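PDB 2XFA: actin depolymerization factor 2 from Plasmodium berghei, which probably binds actin and promotes the turnover of its filaments in the malaria parasite, as other members of the ADF/cofilin family do. Local coordinates for residues N29-Y34 / V46-M51; T70-I75 / M108-S113; Y93-S98 / L128-D133. All coordinates share one frame; numbering follows the deposited sequence.

Contact 1. Residues N29-Y34 / V46-M51; sequences NKYIIY and VLEHDM
Ile-33 and Val-46 face each other toward the open end of the hairpin formed by strands 31-37 and 41-48, exchanging two backbone bonds: Ile-33 N reaches Val-46 O at 2.9 Å, and Val-46 N returns the bond to Ile-33 O at 3.2 Å. The next pair, Ile-32 with Leu-47, is non-hydrogen-bonded and meets through its side chains. Leu-47 CD2 lies 3.6 Å from Ile-32 CG1, the two side chains running alongside each other, and the same methyl group rests against the amide of Asn-29. Further along, Lys-30 N donates to Glu-48 O at 2.7 Å in a nearly straight bond, tying the chain together just before strand 31-37 begins.

The other face of the hairpin is built round the Tyr-31 ring. Glu-48 lays its aliphatic part over this ring, CB standing 3.6 Å from the centroid in a CH-pi contact displaced toward the CE2 rim. Val-46 CG1 comes obliquely to Tyr-31 CE1, 4.1 Å away. With chi1 at 68°, Tyr-31 CG sits between its own backbone N and carbonyl carbon, which turns the ring across toward the partner strand. Glu-48 bends at chi2 (68°), bringing its carboxylate alongside the phenol end, where OE1 comes within 3.1 Å of Tyr-31 OH. Both polar ends have partners beyond the hairpin: Glu-48 OE1 forms a salt bridge with Arg-62, and Tyr-31 OH bonds to Asn-66.

These partners place the Tyr-31 face against helix 56-65, whose Ile-59 and Ile-63 also touch the ring. Ile-32 and Leu-47 instead look to helix 14-24, where Glu-19 accepts a bond from Asn-29 ND2. Strand 31-37 thus runs between strands 41-48 and 73-81, with a helix packed on each face of the sheet.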
loop_
_atom_site.group_PDB
_atom_site.type_symbol
_atom_site.label_atom_id
_atom_site.label_comp_id
_atom_site.label_asym_id
_atom_site.label_seq_id
_atom_site.Cartn_x
_atom_site.Cartn_y
_atom_site.Cartn_z
ATOM N N ASN A 29 -5.515 -6.450 -10.690
ATOM C CA ASN A 29 -5.541 -6.287 -9.239
ATOM C C ASN A 29 -5.969 -4.872 -8.917
ATOM O O ASN A 29 -5.550 -3.935 -9.592
ATOM C CB ASN A 29 -4.153 -6.522 -8.640
ATOM C CG ASN A 29 -3.662 -7.948 -8.820
ATOM O OD1 ASN A 29 -4.432 -8.908 -8.710
ATOM N ND2 ASN A 29 -2.363 -8.095 -9.070
ATOM N N LYS A 30 -6.788 -4.703 -7.889
ATOM C CA LYS A 30 -7.145 -3.365 -7.443
ATOM C C LYS A 30 -6.197 -2.845 -6.358
ATOM O O LYS A 30 -5.940 -1.652 -6.281
ATOM C CB LYS A 30 -8.584 -3.326 -6.940
ATOM C CG LYS A 30 -9.278 -2.005 -7.198
ATOM C CD LYS A 30 -9.473 -1.794 -8.682
ATOM C CE LYS A 30 -9.973 -0.394 -8.985
ATOM N NZ LYS A 30 -10.046 -0.146 -10.455
ATOM N N TYR A 31 -5.728 -3.736 -5.485
ATOM C CA TYR A 31 -4.725 -3.375 -4.513
ATOM C C TYR A 31 -3.928 -4.589 -4.124
ATOM O O TYR A 31 -4.357 -5.710 -4.314
ATOM C CB TYR A 31 -5.283 -2.660 -3.264
ATOM C CG TYR A 31 -6.143 -3.484 -2.336
ATOM C CD1 TYR A 31 -5.579 -4.280 -1.356
ATOM C CD2 TYR A 31 -7.517 -3.442 -2.424
ATOM C CE1 TYR A 31 -6.360 -5.022 -0.507
ATOM C CE2 TYR A 31 -8.309 -4.183 -1.573
ATOM C CZ TYR A 31 -7.723 -4.970 -0.619
ATOM O OH TYR A 31 -8.506 -5.708 0.225
ATOM N N ILE A 32 -2.733 -4.347 -3.620
ATOM C CA ILE A 32 -1.870 -5.429 -3.192
ATOM C C ILE A 32 -1.393 -4.979 -1.844
ATOM O O ILE A 32 -1.113 -3.800 -1.675
ATOM C CB ILE A 32 -0.648 -5.579 -4.072
ATOM C CG1 ILE A 32 -1.059 -5.784 -5.529
ATOM C CG2 ILE A 32 0.203 -6.743 -3.587
ATOM C CD1 ILE A 32 0.048 -5.403 -6.526
ATOM N N ILE A 33 -1.348 -5.903 -0.882
ATOM C CA ILE A 33 -0.724 -5.635 0.398
ATOM C C ILE A 33 0.489 -6.566 0.494
ATOM O O ILE A 33 0.384 -7.737 0.181
ATOM C CB ILE A 33 -1.718 -5.863 1.569
ATOM C CG1 ILE A 33 -2.848 -4.836 1.484
ATOM C CG2 ILE A 33 -1.028 -5.688 2.903
ATOM C CD1 ILE A 33 -3.950 -5.071 2.426
ATOM N N TYR A 34 1.640 -6.020 0.878
ATOM C CA TYR A 34 2.884 -6.775 0.972
ATOM C C TYR A 34 3.307 -6.823 2.413
ATOM O O TYR A 34 2.990 -5.910 3.173
ATOM C CB TYR A 34 4.019 -6.038 0.242
ATOM C CG TYR A 34 3.828 -5.865 -1.224
ATOM C CD1 TYR A 34 4.190 -6.867 -2.107
ATOM C CD2 TYR A 34 3.301 -4.690 -1.738
ATOM C CE1 TYR A 34 4.034 -6.707 -3.462
ATOM C CE2 TYR A 34 3.131 -4.525 -3.085
ATOM C CZ TYR A 34 3.506 -5.542 -3.946
ATOM O OH TYR A 34 3.346 -5.386 -5.297
ATOM N N VAL A 46 -1.859 -9.961 0.464
ATOM C CA VAL A 46 -3.241 -9.949 -0.002
ATOM C C VAL A 46 -3.312 -9.350 -1.393
ATOM O O VAL A 46 -2.575 -8.395 -1.715
ATOM C CB VAL A 46 -4.141 -9.059 0.910
ATOM C CG1 VAL A 46 -5.561 -8.967 0.366
ATOM C CG2 VAL A 46 -4.135 -9.549 2.345
ATOM N N LEU A 47 -4.205 -9.902 -2.207
ATOM C CA LEU A 47 -4.503 -9.374 -3.530
ATOM C C LEU A 47 -6.000 -9.191 -3.676
ATOM O O LEU A 47 -6.755 -10.137 -3.480
ATOM C CB LEU A 47 -4.050 -10.360 -4.610
ATOM C CG LEU A 47 -2.561 -10.425 -4.932
ATOM C CD1 LEU A 47 -2.247 -11.644 -5.770
ATOM C CD2 LEU A 47 -2.149 -9.186 -5.666
ATOM N N GLU A 48 -6.442 -7.994 -4.037
ATOM C CA GLU A 48 -7.844 -7.806 -4.388
ATOM C C GLU A 48 -8.013 -7.883 -5.895
ATOM O O GLU A 48 -7.596 -6.979 -6.614
ATOM C CB GLU A 48 -8.376 -6.478 -3.861
ATOM C CG GLU A 48 -9.899 -6.367 -3.846
ATOM C CD GLU A 48 -10.545 -7.308 -2.837
ATOM O OE1 GLU A 48 -10.617 -6.953 -1.638
ATOM O OE2 GLU A 48 -10.980 -8.406 -3.243
ATOM N N HIS A 49 -8.625 -8.971 -6.358
ATOM C CA HIS A 49 -8.856 -9.221 -7.782
ATOM C C HIS A 49 -10.129 -8.565 -8.315
ATOM O O HIS A 49 -10.362 -8.556 -9.525
ATOM C CB HIS A 49 -8.962 -10.726 -8.048
ATOM C CG HIS A 49 -7.713 -11.492 -7.744
ATOM N ND1 HIS A 49 -6.586 -11.418 -8.532
ATOM C CD2 HIS A 49 -7.427 -12.366 -6.751
ATOM C CE1 HIS A 49 -5.651 -12.209 -8.030
ATOM N NE2 HIS A 49 -6.135 -12.794 -6.951
ATOM N N ASP A 50 -10.966 -8.044 -7.422
ATOM C CA ASP A 50 -12.249 -7.478 -7.830
ATOM C C ASP A 50 -12.077 -6.186 -8.626
ATOM O O ASP A 50 -12.179 -5.085 -8.080
ATOM C CB ASP A 50 -13.136 -7.232 -6.615
ATOM C CG ASP A 50 -14.571 -6.911 -6.995
ATOM O OD1 ASP A 50 -14.823 -6.535 -8.165
ATOM O OD2 ASP A 50 -15.451 -7.035 -6.114
ATOM N N MET A 51 -11.821 -6.330 -9.922
ATOM C CA MET A 51 -11.645 -5.182 -10.803
ATOM C C MET A 51 -12.970 -4.436 -11.002
ATOM O O MET A 51 -13.037 -3.441 -11.726
ATOM C CB MET A 51 -11.026 -5.615 -12.140
ATOM C CG MET A 51 -11.490 -6.986 -12.647
ATOM S SD MET A 51 -10.726 -7.483 -14.213
ATOM C CE MET A 51 -11.488 -9.083 -14.498
#

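Contact 2. Residues T70-I75 / M108-S113; sequences TECRYI and MLYAAS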
loop_
_atom_site.group_PDB
_atom_site.type_symbol
_atom_site.label_atom_id
_atom_site.label_comp_id
_atom_site.label_asym_id
_atom_site.label_seq_id
_atom_site.Cartn_x
_atom_site.Cartn_y
_atom_site.Cartn_z
ATOM N N THR A 70 -1.187 -3.489 15.030
ATOM C CA THR A 70 0.012 -4.037 15.643
ATOM C C THR A 70 0.986 -4.580 14.600
ATOM O O THR A 70 1.964 -5.231 14.954
ATOM C CB THR A 70 -0.335 -5.235 16.540
ATOM O OG1 THR A 70 -0.982 -6.216 15.720
ATOM C CG2 THR A 70 -1.238 -4.825 17.709
ATOM N N GLU A 71 0.706 -4.361 13.320
ATOM C CA GLU A 71 1.648 -4.762 12.288
ATOM C C GLU A 71 1.769 -3.833 11.084
ATOM O O GLU A 71 0.774 -3.365 10.540
ATOM C CB GLU A 71 1.396 -6.182 11.818
ATOM C CG GLU A 71 0.027 -6.489 11.340
ATOM C CD GLU A 71 -0.169 -7.988 11.248
ATOM O OE1 GLU A 71 0.857 -8.708 11.252
ATOM O OE2 GLU A 71 -1.333 -8.445 11.189
ATOM N N CYS A 72 3.015 -3.612 10.664
ATOM C CA CYS A 72 3.320 -2.822 9.470
ATOM C C CYS A 72 3.009 -3.541 8.159
ATOM O O CYS A 72 3.164 -4.757 8.043
ATOM C CB CYS A 72 4.784 -2.408 9.499
ATOM S SG CYS A 72 5.226 -1.483 10.956
ATOM N N ARG A 73 2.542 -2.773 7.173
ATOM C CA ARG A 73 2.325 -3.266 5.820
ATOM C C ARG A 73 2.744 -2.234 4.753
ATOM O O ARG A 73 2.775 -1.052 5.018
ATOM C CB ARG A 73 0.858 -3.628 5.592
ATOM C CG ARG A 73 0.368 -4.879 6.382
ATOM C CD ARG A 73 1.218 -6.100 6.044
ATOM N NE ARG A 73 0.671 -7.350 6.581
ATOM C CZ ARG A 73 1.128 -7.953 7.672
ATOM N NH1 ARG A 73 2.129 -7.412 8.352
ATOM N NH2 ARG A 73 0.577 -9.098 8.092
ATOM N N TYR A 74 3.047 -2.703 3.546
ATOM C CA TYR A 74 3.106 -1.813 2.391
ATOM C C TYR A 74 1.868 -2.093 1.579
ATOM O O TYR A 74 1.507 -3.249 1.352
ATOM C CB TYR A 74 4.319 -2.124 1.510
ATOM C CG TYR A 74 5.627 -2.130 2.233
ATOM C CD1 TYR A 74 6.076 -1.003 2.884
ATOM C CD2 TYR A 74 6.408 -3.271 2.268
ATOM C CE1 TYR A 74 7.297 -0.994 3.533
ATOM C CE2 TYR A 74 7.620 -3.277 2.916
ATOM C CZ TYR A 74 8.056 -2.127 3.539
ATOM O OH TYR A 74 9.262 -2.115 4.180
ATOM N N ILE A 75 1.201 -1.049 1.145
ATOM C CA ILE A 75 0.050 -1.243 0.297
ATOM C C ILE A 75 0.252 -0.485 -1.023
ATOM O O ILE A 75 0.655 0.679 -1.022
ATOM C CB ILE A 75 -1.232 -0.722 1.002
ATOM C CG1 ILE A 75 -1.384 -1.383 2.389
ATOM C CG2 ILE A 75 -2.460 -0.961 0.152
ATOM C CD1 ILE A 75 -1.145 -0.403 3.519
ATOM N N MET A 108 11.275 -0.381 12.553
ATOM C CA MET A 108 12.543 -0.008 11.918
ATOM C C MET A 108 12.822 -0.815 10.651
ATOM O O MET A 108 13.144 -0.246 9.623
ATOM C CB MET A 108 13.702 -0.074 12.916
ATOM C CG MET A 108 13.615 1.011 13.991
ATOM S SD MET A 108 14.981 1.030 15.181
ATOM C CE MET A 108 16.219 2.013 14.329
ATOM N N LEU A 109 12.643 -2.130 10.711
ATOM C CA LEU A 109 12.854 -2.976 9.544
ATOM C C LEU A 109 11.977 -2.597 8.344
ATOM O O LEU A 109 12.447 -2.547 7.213
ATOM C CB LEU A 109 12.619 -4.436 9.894
ATOM C CG LEU A 109 13.265 -5.369 8.870
ATOM C CD1 LEU A 109 14.753 -5.555 9.193
ATOM C CD2 LEU A 109 12.549 -6.708 8.834
ATOM N N TYR A 110 10.694 -2.347 8.580
ATOM C CA TYR A 110 9.826 -1.927 7.488
ATOM C C TYR A 110 10.275 -0.588 6.883
ATOM O O TYR A 110 10.332 -0.431 5.670
ATOM C CB TYR A 110 8.368 -1.852 7.947
ATOM C CG TYR A 110 7.632 -3.152 7.787
ATOM C CD1 TYR A 110 7.644 -4.110 8.789
ATOM C CD2 TYR A 110 6.928 -3.421 6.641
ATOM C CE1 TYR A 110 6.933 -5.307 8.642
ATOM C CE2 TYR A 110 6.211 -4.594 6.492
ATOM C CZ TYR A 110 6.218 -5.528 7.495
ATOM O OH TYR A 110 5.529 -6.692 7.318
ATOM N N ALA A 111 10.583 0.374 7.737
ATOM C CA ALA A 111 11.025 1.670 7.265
ATOM C C ALA A 111 12.336 1.525 6.516
ATOM O O ALA A 111 12.520 2.140 5.482
ATOM C CB ALA A 111 11.179 2.644 8.421
ATOM N N ALA A 112 13.238 0.694 7.029
ATOM C CA ALA A 112 14.565 0.603 6.435
ATOM C C ALA A 112 14.540 -0.181 5.133
ATOM O O ALA A 112 15.484 -0.115 4.367
ATOM C CB ALA A 112 15.562 -0.012 7.412
ATOM N N SER A 113 13.447 -0.902 4.895
ATOM C CA SER A 113 13.269 -1.754 3.716
ATOM C C SER A 113 12.369 -1.106 2.667
ATOM O O SER A 113 12.342 -1.527 1.510
ATOM C CB SER A 113 12.618 -3.090 4.120
ATOM O OG SER A 113 13.442 -3.839 5.005
#
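Tyr-110 does most of the joining here, meeting both Cys-72 and Tyr-74. Its ring reaches from the helix to Cys-72, just before the start of strand 73-81, and Cys-72 CB sits over the centre of one face, 3.4 Å from the centroid and 15° off the normal. The sulfur lies farther out, oblique to the ring. At the far end Tyr-110 OH comes close to Cys-72 O, a carbonyl already bonded by Arg-73 NH1, while the hydroxyl itself pairs with the backbone N of Ile-36.

The backbone of Tyr-110 also takes part. Tyr-74 OH donates to Tyr-110 O at 2.5 Å, a distance so short that its exact length is doubtful, and the two rings meet obliquely with planes 54° apart. Last comes Ser-113, whose CB packs 3.5 Å from Tyr-74 OH; its OG turns back to its own helix and donates to Leu-109 O at 2.7 Å.

Helix 104-118 packs over the start of strand 73-81, the axis of its segment 36° from that of the strand segment. Phe-96 of strand 89-97 and Lys-35 of strand 31-37 touch Tyr-110 as well, so the ring meets residues from the neighbouring strands on both sides of strand 73-81.

Contact 3. Residues Y93-S98 / L128-D133; sequences YFIFWS and LEITCD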
loop_
_atom_site.group_PDB
_atom_site.type_symbol
_atom_site.label_atom_id
_atom_site.label_comp_id
_atom_site.label_asym_id
_atom_site.label_seq_id
_atom_site.Cartn_x
_atom_site.Cartn_y
_atom_site.Cartn_z
ATOM N N TYR A 93 -1.181 4.691 -5.737
ATOM C CA TYR A 93 -0.660 5.176 -4.462
ATOM C C TYR A 93 0.153 4.069 -3.819
ATOM O O TYR A 93 -0.218 2.910 -3.896
ATOM C CB TYR A 93 -1.803 5.571 -3.527
ATOM C CG TYR A 93 -2.360 6.929 -3.852
ATOM C CD1 TYR A 93 -2.028 8.044 -3.083
ATOM C CD2 TYR A 93 -3.161 7.117 -4.969
ATOM C CE1 TYR A 93 -2.525 9.308 -3.399
ATOM C CE2 TYR A 93 -3.655 8.374 -5.299
ATOM C CZ TYR A 93 -3.341 9.463 -4.513
ATOM O OH TYR A 93 -3.842 10.702 -4.850
ATOM N N PHE A 94 1.236 4.435 -3.154
ATOM C CA PHE A 94 1.998 3.483 -2.368
ATOM C C PHE A 94 1.843 3.933 -0.915
ATOM O O PHE A 94 2.049 5.097 -0.608
ATOM C CB PHE A 94 3.472 3.508 -2.763
ATOM C CG PHE A 94 4.323 2.583 -1.958
ATOM C CD1 PHE A 94 4.606 1.310 -2.421
ATOM C CD2 PHE A 94 4.822 2.972 -0.726
ATOM C CE1 PHE A 94 5.402 0.437 -1.680
ATOM C CE2 PHE A 94 5.614 2.102 0.033
ATOM C CZ PHE A 94 5.904 0.835 -0.443
ATOM N N ILE A 95 1.452 3.026 -0.028
ATOM C CA ILE A 95 1.168 3.429 1.341
ATOM C C ILE A 95 1.981 2.576 2.277
ATOM O O ILE A 95 1.968 1.355 2.185
ATOM C CB ILE A 95 -0.321 3.239 1.670
ATOM C CG1 ILE A 95 -1.172 4.051 0.695
ATOM C CG2 ILE A 95 -0.617 3.588 3.143
ATOM C CD1 ILE A 95 -2.607 3.519 0.576
ATOM N N PHE A 96 2.715 3.230 3.156
ATOM C CA PHE A 96 3.443 2.532 4.188
ATOM C C PHE A 96 2.639 2.690 5.480
ATOM O O PHE A 96 2.602 3.770 6.096
ATOM C CB PHE A 96 4.859 3.089 4.324
ATOM C CG PHE A 96 5.646 2.521 5.482
ATOM C CD1 PHE A 96 5.364 1.250 5.996
ATOM C CD2 PHE A 96 6.682 3.253 6.042
ATOM C CE1 PHE A 96 6.099 0.749 7.061
ATOM C CE2 PHE A 96 7.418 2.757 7.111
ATOM C CZ PHE A 96 7.142 1.511 7.619
ATOM N N TRP A 97 1.976 1.603 5.852
ATOM C CA TRP A 97 1.211 1.518 7.108
ATOM C C TRP A 97 2.150 1.118 8.223
ATOM O O TRP A 97 2.721 0.016 8.214
ATOM C CB TRP A 97 0.135 0.468 6.967
ATOM C CG TRP A 97 -0.642 0.136 8.236
ATOM C CD1 TRP A 97 -0.788 -1.106 8.785
ATOM C CD2 TRP A 97 -1.381 1.033 9.086
ATOM N NE1 TRP A 97 -1.589 -1.046 9.923
ATOM C CE2 TRP A 97 -1.951 0.251 10.138
ATOM C CE3 TRP A 97 -1.631 2.401 9.060
ATOM C CZ2 TRP A 97 -2.750 0.807 11.153
ATOM C CZ3 TRP A 97 -2.405 2.959 10.072
ATOM C CH2 TRP A 97 -2.953 2.160 11.108
ATOM N N SER A 98 2.339 2.038 9.156
ATOM C CA SER A 98 3.247 1.824 10.254
ATOM C C SER A 98 2.620 2.277 11.566
ATOM O O SER A 98 2.868 3.395 12.015
ATOM C CB SER A 98 4.557 2.591 10.006
ATOM O OG SER A 98 5.520 2.293 11.002
ATOM N N LEU A 128 3.010 7.446 0.480
ATOM C CA LEU A 128 2.460 7.970 1.734
ATOM C C LEU A 128 2.930 7.155 2.921
ATOM O O LEU A 128 3.103 5.963 2.826
ATOM C CB LEU A 128 0.929 7.870 1.724
ATOM C CG LEU A 128 0.158 8.501 0.568
ATOM C CD1 LEU A 128 -1.333 8.265 0.704
ATOM C CD2 LEU A 128 0.463 9.971 0.561
ATOM N N GLU A 129 3.101 7.807 4.054
ATOM C CA GLU A 129 3.329 7.097 5.288
ATOM C C GLU A 129 2.207 7.483 6.245
ATOM O O GLU A 129 1.943 8.684 6.451
ATOM C CB GLU A 129 4.696 7.444 5.878
ATOM C CG GLU A 129 5.037 6.665 7.165
ATOM C CD GLU A 129 6.379 7.087 7.766
ATOM O OE1 GLU A 129 7.397 7.085 7.032
ATOM O OE2 GLU A 129 6.415 7.424 8.971
ATOM N N ILE A 130 1.551 6.460 6.784
ATOM C CA ILE A 130 0.472 6.608 7.758
ATOM C C ILE A 130 0.801 5.840 9.046
ATOM O O ILE A 130 1.062 4.642 9.038
ATOM C CB ILE A 130 -0.858 6.086 7.202
ATOM C CG1 ILE A 130 -1.229 6.840 5.925
ATOM C CG2 ILE A 130 -1.969 6.241 8.240
ATOM C CD1 ILE A 130 -2.584 6.444 5.363
ATOM N N THR A 131 0.760 6.549 10.163
ATOM C CA THR A 131 1.194 5.993 11.427
ATOM C C THR A 131 0.126 6.218 12.517
ATOM O O THR A 131 0.390 6.059 13.706
ATOM C CB THR A 131 2.501 6.678 11.839
ATOM O OG1 THR A 131 3.008 6.082 13.039
ATOM C CG2 THR A 131 2.267 8.178 12.036
ATOM N N CYS A 132 -1.076 6.603 12.112
ATOM C CA CYS A 132 -2.132 6.889 13.079
ATOM C C CYS A 132 -2.637 5.586 13.713
ATOM O O CYS A 132 -2.042 4.518 13.517
ATOM C CB CYS A 132 -3.279 7.663 12.415
ATOM S SG CYS A 132 -3.991 6.813 10.975
ATOM N N ASP A 133 -3.699 5.678 14.507
ATOM C CA ASP A 133 -4.367 4.474 15.011
ATOM C C ASP A 133 -5.244 3.902 13.901
ATOM O O ASP A 133 -5.782 4.652 13.066
ATOM C CB ASP A 133 -5.237 4.783 16.248
ATOM C CG ASP A 133 -5.759 3.502 16.919
ATOM O OD1 ASP A 133 -6.864 3.040 16.563
ATOM O OD2 ASP A 133 -5.038 2.939 17.767
HETATM O O HOH W 1 7.345 5.122 10.110
#
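Phe-96 and Ser-98 bond to the 128-133 segment in the parallel ladder that closes a beta-alpha-beta unit, strand 89-97, helix 104-118 and strand 126-130. Phe-96 uses both backbone groups: its N donates to Leu-128 O at 2.8 Å, and its O accepts Ile-130 N at 3.0 Å. Leu-128 N to Phe-94 O and Ser-98 N to Ile-130 O extend the series in both directions. Beyond the regular strand pairing, the hydroxyl of Thr-131 donates to Ser-98 O at 2.9 Å, continuing the connection after strand 126-130 has ended. Its OG1 lies anti to the backbone N (chi1 -176°), and that torsion turns the hydroxyl toward the carbonyl.

On one face of the ladder, Ile-95, Trp-97, Leu-128 and Ile-130 make an apolar layer. Ile-130 is central to it: CD1 touches Ile-95 CG2, while CG2 meets the benzene edge of Trp-97 in the ring plane, 3.8 Å from CZ3. Leu-128 CD1 reaches back to Tyr-93 CD1 at 3.9 Å. Helix 137-146 packs on this layer through Leu-141 and Ile-144, which contact Leu-128; the indole nitrogen is bonded to the carbonyl of Lys-68.

The opposite face carries Phe-96 and Glu-129, side by side and pointing the same way. Glu-129 extends fully beyond CG, its carboxylate plane turned 70° from the Phe-96 ring. Ser-98 OG is bonded to Lys-107 of helix 104-118. A water also lies between Ser-98 and Glu-129, weakly held; its shorter, though still weak, bond is 2.7 Å to Glu-129 OE2.

Overall arrangement
Contacts 1 and 3 are strand pairings of one mixed sheet, contact 2 packs a helix on it, and backbone bonds carry each into the next. Contact 1 meets contact 2 where Tyr-34 N approaches Tyr-74 O at 2.8 Å, a probable hydrogen bond between strands 31-37 and 73-81. Contact 2 in turn meets contact 3 through probable bonds from Ile-95 N to Ile-75 O (2.7 Å) and from Trp-97 N to Arg-73 O. Centres of contacts 2 and 3 are about 9 Å apart, and their segments alternate along the chain. Contacts 1 and 3 lie on opposite sides of the chain's centre, about 17 Å between centres, joined through strand 73-81. All belong to the ADF/cofilin fold.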